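PDB 4MJK: CRISPR protein from Archaeoglobus fulgidus, which belongs to the Cas5 family and is probably a subunit of the type I-A Cascade complex, which uses CRISPR RNA to recognise foreign DNA. Local coordinates for residues 77-81 and 82-86; 137-140 and 141-145. One frame throughout, in Å; residues are numbered along the deposited sequence.

Interaction 1 of 2, residues 77-81 and 82-86; sequences TPLRY and SDINR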
ATOM      1  N   THR A  77      -8.033  -9.056   1.310  1.00 13.28           N
ATOM      2  CA  THR A  77      -8.573  -8.747   2.621  1.00 14.00           C
ATOM      3  C   THR A  77      -7.991  -7.376   3.034  1.00 13.95           C
ATOM      4  O   THR A  77      -6.792  -7.112   2.858  1.00 14.38           O
ATOM      5  CB  THR A  77      -8.217  -9.879   3.631  1.00 18.45           C
ATOM      6  OG1 THR A  77      -9.058  -9.796   4.798  1.00 25.23           O
ATOM      7  CG2 THR A  77      -6.779  -9.775   4.050  1.00 18.57           C
ATOM      8  N   PRO A  78      -8.840  -6.479   3.547  1.00 14.04           N
ATOM      9  CA  PRO A  78      -8.346  -5.129   3.880  1.00 10.54           C
ATOM     10  C   PRO A  78      -7.516  -5.119   5.153  1.00 14.08           C
ATOM     11  O   PRO A  78      -7.756  -5.903   6.074  1.00 16.18           O
ATOM     12  CB  PRO A  78      -9.627  -4.320   4.103  1.00 12.54           C
ATOM     13  CG  PRO A  78     -10.774  -5.219   3.580  1.00 14.94           C
ATOM     14  CD  PRO A  78     -10.289  -6.614   3.762  1.00 14.38           C
ATOM     15  N   LEU A  79      -6.534  -4.233   5.211  1.00 11.20           N
ATOM     16  CA  LEU A  79      -5.749  -4.090   6.427  1.00 13.36           C
ATOM     17  C   LEU A  79      -5.694  -2.598   6.704  1.00 11.83           C
ATOM     18  O   LEU A  79      -4.962  -1.874   6.045  1.00 11.85           O
ATOM     19  CB  LEU A  79      -4.340  -4.677   6.221  1.00 13.77           C
ATOM     20  CG  LEU A  79      -3.371  -4.568   7.396  1.00 16.76           C
ATOM     21  CD1 LEU A  79      -3.851  -5.408   8.570  1.00 20.43           C
ATOM     22  CD2 LEU A  79      -1.943  -4.985   6.975  1.00 19.97           C
ATOM     23  N   ARG A  80      -6.515  -2.133   7.638  1.00 10.54           N
ATOM     24  CA  ARG A  80      -6.616  -0.704   7.896  1.00 13.65           C
ATOM     25  C   ARG A  80      -5.350  -0.242   8.602  1.00 15.24           C
ATOM     26  O   ARG A  80      -4.743  -1.007   9.352  1.00 13.53           O
ATOM     27  CB  ARG A  80      -7.841  -0.404   8.755  1.00 12.95           C
ATOM     28  CG  ARG A  80      -9.144  -0.863   8.129  1.00 13.89           C
ATOM     29  CD  ARG A  80     -10.267  -0.788   9.143  1.00 15.74           C
ATOM     30  NE  ARG A  80     -10.009  -1.666  10.278  1.00 16.47           N
ATOM     31  CZ  ARG A  80     -10.641  -1.583  11.444  1.00 25.89           C
ATOM     32  NH1 ARG A  80     -11.576  -0.652  11.631  1.00 24.17           N
ATOM     33  NH2 ARG A  80     -10.334  -2.421  12.427  1.00 23.90           N
ATOM     34  N   TYR A  81      -4.938   0.999   8.373  1.00 13.75           N
ATOM     35  CA  TYR A  81      -3.756   1.462   9.092  1.00 14.95           C
ATOM     36  C   TYR A  81      -4.044   1.519  10.587  1.00 18.13           C
ATOM     37  O   TYR A  81      -3.138   1.423  11.413  1.00 18.42           O
ATOM     38  CB  TYR A  81      -3.221   2.785   8.544  1.00 16.56           C
ATOM     39  CG  TYR A  81      -2.007   2.570   7.668  1.00 15.17           C
ATOM     40  CD1 TYR A  81      -2.136   2.444   6.294  1.00 16.10           C
ATOM     41  CD2 TYR A  81      -0.732   2.452   8.223  1.00 18.39           C
ATOM     42  CE1 TYR A  81      -1.031   2.228   5.490  1.00 15.82           C
ATOM     43  CE2 TYR A  81       0.389   2.233   7.424  1.00 16.54           C
ATOM     44  CZ  TYR A  81       0.225   2.120   6.059  1.00 19.88           C
ATOM     45  OH  TYR A  81       1.311   1.916   5.240  1.00 19.18           O
ATOM     46  N   SER A  82      -5.318   1.634  10.943  1.00 16.23           N
ATOM     47  CA  SER A  82      -5.660   1.558  12.360  1.00 21.58           C
ATOM     48  C   SER A  82      -5.335   0.168  12.922  1.00 21.00           C
ATOM     49  O   SER A  82      -4.885   0.067  14.063  1.00 23.93           O
ATOM     50  CB  SER A  82      -7.114   1.989  12.634  1.00 20.69           C
ATOM     51  OG  SER A  82      -8.042   0.988  12.275  1.00 26.75           O
ATOM     52  N   ASP A  83      -5.531  -0.886  12.118  1.00 17.14           N
ATOM     53  CA  ASP A  83      -5.135  -2.261  12.495  1.00 17.66           C
ATOM     54  C   ASP A  83      -3.608  -2.363  12.614  1.00 22.66           C
ATOM     55  O   ASP A  83      -3.063  -2.945  13.559  1.00 20.06           O
ATOM     56  CB  ASP A  83      -5.581  -3.268  11.428  1.00 19.20           C
ATOM     57  CG  ASP A  83      -7.093  -3.447  11.359  1.00 23.14           C
ATOM     58  OD1 ASP A  83      -7.723  -3.532  12.434  1.00 25.19           O
ATOM     59  OD2 ASP A  83      -7.643  -3.509  10.226  1.00 23.17           O
ATOM     60  N   ILE A  84      -2.926  -1.807  11.619  1.00 17.09           N
ATOM     61  CA  ILE A  84      -1.476  -1.828  11.566  1.00 19.04           C
ATOM     62  C   ILE A  84      -0.837  -1.113  12.761  1.00 22.30           C
ATOM     63  O   ILE A  84       0.077  -1.647  13.400  1.00 20.15           O
ATOM     64  CB  ILE A  84      -0.976  -1.186  10.265  1.00 18.29           C
ATOM     65  CG1 ILE A  84      -1.235  -2.122   9.078  1.00 16.87           C
ATOM     66  CG2 ILE A  84       0.518  -0.836  10.383  1.00 19.14           C
ATOM     67  CD1 ILE A  84      -1.360  -1.386   7.726  1.00 18.72           C
ATOM     68  N   ASN A  85      -1.307   0.098  13.051  1.00 17.11           N
ATOM     69  CA  ASN A  85      -0.714   0.891  14.122  1.00 24.06           C
ATOM     70  C   ASN A  85      -1.021   0.261  15.478  1.00 26.81           C
ATOM     71  O   ASN A  85      -0.249   0.403  16.421  1.00 27.38           O
ATOM     72  CB  ASN A  85      -1.134   2.365  14.027  1.00 23.82           C
ATOM     73  CG  ASN A  85      -0.490   3.063  12.838  1.00 29.87           C
ATOM     74  OD1 ASN A  85       0.535   2.608  12.332  1.00 28.68           O
ATOM     75  ND2 ASN A  85      -1.087   4.158  12.377  1.00 31.15           N
ATOM     76  N   ARG A  86      -2.130  -0.473  15.543  1.00 23.55           N
ATOM     77  CA  ARG A  86      -2.465  -1.280  16.716  1.00 26.17           C
ATOM     78  C   ARG A  86      -1.504  -2.461  16.907  1.00 32.58           C
ATOM     79  O   ARG A  86      -0.950  -2.647  17.995  1.00 31.81           O
ATOM     80  CB  ARG A  86      -3.897  -1.799  16.608  1.00 29.18           C
ATOM     81  CG  ARG A  86      -4.689  -1.684  17.906  1.00 37.95           C
ATOM     82  CD  ARG A  86      -6.117  -2.196  17.751  1.00 46.82           C
ATOM     83  NE  ARG A  86      -6.785  -2.364  19.043  1.00 49.38           N
ATOM     84  CZ  ARG A  86      -8.038  -2.790  19.189  1.00 50.93           C
ATOM     85  NH1 ARG A  86      -8.771  -3.090  18.123  1.00 55.49           N
ATOM     86  NH2 ARG A  86      -8.560  -2.916  20.402  1.00 44.95           N
TER
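R80 and D83 meet where strand 76-80 runs straight into helix 81-87, with R80 at the N-cap position. Their salt bridge is two-pronged and side-on. NE of R80 gives to OD2 of D83 at 3.0 Å, nearly straight (166°) and close to the guanidinium plane, but it meets OD2 from above the carboxylate plane. NH2 of R80 gives to OD1 of D83 at 2.8 Å, on the syn side but tilted out of the carboxylate plane. The two planes stand 57° apart, so the fit is twisted. OD2 of D83 also takes the backbone N of R80 at 3.1 Å, on its anti side. The bend of the R80 chain at chi3 (-62°) brings the guanidinium edge, with NE and NH2, round to this carboxylate. OG of S82 sits over one guanidinium face, and Y29 makes a cation-pi contact with the same group.

Backbone bonds start the helix. O of R80 accepts N of I84 at 3.0 Å, and O of Y81 accepts N of N85 at 2.8 Å.

The apolar contacts gather round I84. Its CD1 lies over the Y81 ring in a CH-pi contact, 3.9 Å from the centroid. Its CG1 meets CD2 of L79 at 3.6 Å. I117 of the second subunit packs on Y81 and I84, and OH of Y81 bonds to O of L118 there.

A leucine in place of R80 would probably leave the D83 carboxylate without its counter-charge, held through OD2 by the backbone N alone within this turn. The carboxylate thus joins the last strand residue to the first helical turn by both charge and backbone bonding.

Interaction 2 of 2, residues 137-140 and 141-145; sequences EAVE and EKILW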
ATOM      1  N   GLU A 137     -30.091   3.662 -17.979  1.00 39.09           N
ATOM      2  CA  GLU A 137     -28.689   3.762 -18.380  1.00 41.87           C
ATOM      3  C   GLU A 137     -28.107   5.116 -17.977  1.00 42.44           C
ATOM      4  O   GLU A 137     -28.327   6.122 -18.650  1.00 47.54           O
ATOM      5  CB  GLU A 137     -28.538   3.531 -19.885  1.00 45.93           C
ATOM      6  CG  GLU A 137     -28.839   2.100 -20.316  1.00 47.14           C
ATOM      7  CD  GLU A 137     -28.812   1.912 -21.824  1.00 55.76           C
ATOM      8  OE1 GLU A 137     -29.901   1.797 -22.432  1.00 57.89           O
ATOM      9  OE2 GLU A 137     -27.702   1.874 -22.402  1.00 53.63           O
ATOM     10  N   ALA A 138     -27.363   5.138 -16.875  1.00 38.30           N
ATOM     11  CA  ALA A 138     -26.864   6.397 -16.326  1.00 37.72           C
ATOM     12  C   ALA A 138     -25.421   6.711 -16.718  1.00 35.96           C
ATOM     13  O   ALA A 138     -24.946   7.823 -16.496  1.00 33.68           O
ATOM     14  CB  ALA A 138     -27.014   6.413 -14.807  1.00 36.11           C
ATOM     15  N   VAL A 139     -24.721   5.740 -17.291  1.00 35.24           N
ATOM     16  CA  VAL A 139     -23.339   5.981 -17.689  1.00 36.77           C
ATOM     17  C   VAL A 139     -22.897   5.092 -18.847  1.00 38.47           C
ATOM     18  O   VAL A 139     -23.178   3.891 -18.868  1.00 38.06           O
ATOM     19  CB  VAL A 139     -22.371   5.811 -16.494  1.00 35.80           C
ATOM     20  CG1 VAL A 139     -22.544   4.439 -15.863  1.00 33.00           C
ATOM     21  CG2 VAL A 139     -20.929   6.039 -16.935  1.00 34.95           C
ATOM     22  N   GLU A 140     -22.214   5.697 -19.814  1.00 37.22           N
ATOM     23  CA  GLU A 140     -21.613   4.950 -20.908  1.00 36.39           C
ATOM     24  C   GLU A 140     -20.707   3.860 -20.349  1.00 35.52           C
ATOM     25  O   GLU A 140     -19.884   4.105 -19.464  1.00 32.45           O
ATOM     26  CB  GLU A 140     -20.806   5.876 -21.823  1.00 38.60           C
ATOM     27  CG  GLU A 140     -21.624   6.934 -22.549  1.00 42.19           C
ATOM     28  CD  GLU A 140     -21.953   8.140 -21.671  1.00 51.01           C
ATOM     29  OE1 GLU A 140     -22.934   8.072 -20.892  1.00 47.31           O
ATOM     30  OE2 GLU A 140     -21.234   9.159 -21.766  1.00 53.14           O
ATOM     31  N   GLU A 141     -20.859   2.651 -20.872  1.00 34.58           N
ATOM     32  CA  GLU A 141     -20.050   1.528 -20.431  1.00 33.73           C
ATOM     33  C   GLU A 141     -18.564   1.826 -20.629  1.00 33.00           C
ATOM     34  O   GLU A 141     -17.733   1.492 -19.783  1.00 27.83           O
ATOM     35  CB  GLU A 141     -20.460   0.268 -21.191  1.00 34.94           C
ATOM     36  CG  GLU A 141     -19.909  -1.012 -20.624  1.00 35.51           C
ATOM     37  CD  GLU A 141     -20.507  -2.238 -21.284  1.00 37.17           C
ATOM     38  OE1 GLU A 141     -21.503  -2.088 -22.029  1.00 39.88           O
ATOM     39  OE2 GLU A 141     -19.982  -3.352 -21.049  1.00 37.81           O
ATOM     40  N   LYS A 142     -18.230   2.471 -21.744  1.00 28.70           N
ATOM     41  CA  LYS A 142     -16.841   2.798 -22.028  1.00 30.11           C
ATOM     42  C   LYS A 142     -16.224   3.658 -20.932  1.00 28.87           C
ATOM     43  O   LYS A 142     -15.040   3.529 -20.635  1.00 30.89           O
ATOM     44  CB  LYS A 142     -16.703   3.499 -23.388  1.00 37.50           C
ATOM     45  CG  LYS A 142     -16.990   4.992 -23.371  1.00 37.71           C
ATOM     46  CD  LYS A 142     -16.924   5.586 -24.779  1.00 42.05           C
ATOM     47  CE  LYS A 142     -17.539   6.986 -24.846  1.00 43.54           C
ATOM     48  NZ  LYS A 142     -16.713   8.034 -24.168  1.00 45.55           N
ATOM     49  N   ILE A 143     -17.023   4.544 -20.344  1.00 30.34           N
ATOM     50  CA  ILE A 143     -16.524   5.467 -19.325  1.00 27.53           C
ATOM     51  C   ILE A 143     -16.037   4.725 -18.087  1.00 24.52           C
ATOM     52  O   ILE A 143     -15.037   5.104 -17.474  1.00 20.16           O
ATOM     53  CB  ILE A 143     -17.598   6.492 -18.878  1.00 29.64           C
ATOM     54  CG1 ILE A 143     -18.135   7.283 -20.077  1.00 36.58           C
ATOM     55  CG2 ILE A 143     -17.021   7.440 -17.831  1.00 25.51           C
ATOM     56  CD1 ILE A 143     -17.053   7.891 -20.942  1.00 39.28           C
ATOM     57  N   LEU A 144     -16.766   3.679 -17.711  1.00 22.06           N
ATOM     58  CA  LEU A 144     -16.405   2.871 -16.556  1.00 22.01           C
ATOM     59  C   LEU A 144     -14.979   2.353 -16.697  1.00 20.00           C
ATOM     60  O   LEU A 144     -14.238   2.301 -15.716  1.00 19.54           O
ATOM     61  CB  LEU A 144     -17.407   1.721 -16.356  1.00 20.33           C
ATOM     62  CG  LEU A 144     -18.832   2.138 -15.958  1.00 25.20           C
ATOM     63  CD1 LEU A 144     -19.796   0.951 -15.948  1.00 22.55           C
ATOM     64  CD2 LEU A 144     -18.838   2.840 -14.603  1.00 22.36           C
ATOM     65  N   TRP A 145     -14.575   2.008 -17.918  1.00 20.78           N
ATOM     66  CA  TRP A 145     -13.225   1.481 -18.150  1.00 19.93           C
ATOM     67  C   TRP A 145     -12.124   2.495 -17.834  1.00 19.48           C
ATOM     68  O   TRP A 145     -10.974   2.117 -17.648  1.00 20.30           O
ATOM     69  CB  TRP A 145     -13.066   1.018 -19.589  1.00 19.07           C
ATOM     70  CG  TRP A 145     -13.714  -0.288 -19.887  1.00 19.33           C
ATOM     71  CD1 TRP A 145     -14.940  -0.489 -20.459  1.00 20.31           C
ATOM     72  CD2 TRP A 145     -13.168  -1.589 -19.644  1.00 19.12           C
ATOM     73  NE1 TRP A 145     -15.185  -1.833 -20.588  1.00 18.26           N
ATOM     74  CE2 TRP A 145     -14.116  -2.529 -20.091  1.00 16.31           C
ATOM     75  CE3 TRP A 145     -11.964  -2.047 -19.093  1.00 17.43           C
ATOM     76  CZ2 TRP A 145     -13.897  -3.905 -20.012  1.00 17.66           C
ATOM     77  CZ3 TRP A 145     -11.755  -3.410 -19.007  1.00 19.13           C
ATOM     78  CH2 TRP A 145     -12.715  -4.324 -19.467  1.00 18.42           C
TER
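V139 and E140 are both extended; from E141 onward the backbone is helical, in the short, weakly bonded helix 141-144. O of E140 points into this turn and accepts N of I143 at 3.0 Å. The bond is weak, with an N-H...O angle of 132°. Inside the helix, N of L144 to O of E141 and N of W145 to O of K142 are weak too. All three bonds step back three residues along the chain.

The turn belongs to the connection that leaves strand 127-134 and leads on to strand 157-170 of the antiparallel six-stranded sheet of this Cas5-family protein. Helix 33-46 lies alongside: I44 touches V139 and I143. Y4 of strand 2-10 touches V139 and L144.

Across the turn, CG2 of V139 meets CB of I143 at 3.9 Å, the two side chains crossing at a slant. A chi1 of 55° sets this methyl anti to the backbone N, where it reaches I143, and leaves CG1, the other branch, 4.2 Å from CD2 of L144. E140 and I143 run side by side and point the same way, CB of E140 lying 3.5 Å from CG1 of I143. The E140 chain then bends at chi2 (80°), and its OE2 stays 5.2 Å from NZ of K142, too far for a salt bridge. NZ of K142 pairs with D47.

In the fold
Interactions 1 and 2 lie on opposite sides of the chain's centre, about 33 Å apart between centres, and share no strand or helix. Both are local turns where an extended chain enters a helix, and both are partly buried. Their chemistry differs. In 77-86 a charged pair and well-formed helical bonds fix the turn, and the second subunit covers its apolar side. In 137-145 the backbone bonds are weak. Contact across the turn is mainly apolar, and its buried side chains pack on helix 33-46 and strand 2-10. Interaction 1 includes the end of an outermost strand of the three-stranded sheet, where the second subunit packs; interaction 2 lies against the six-stranded sheet, untouched by the second subunit.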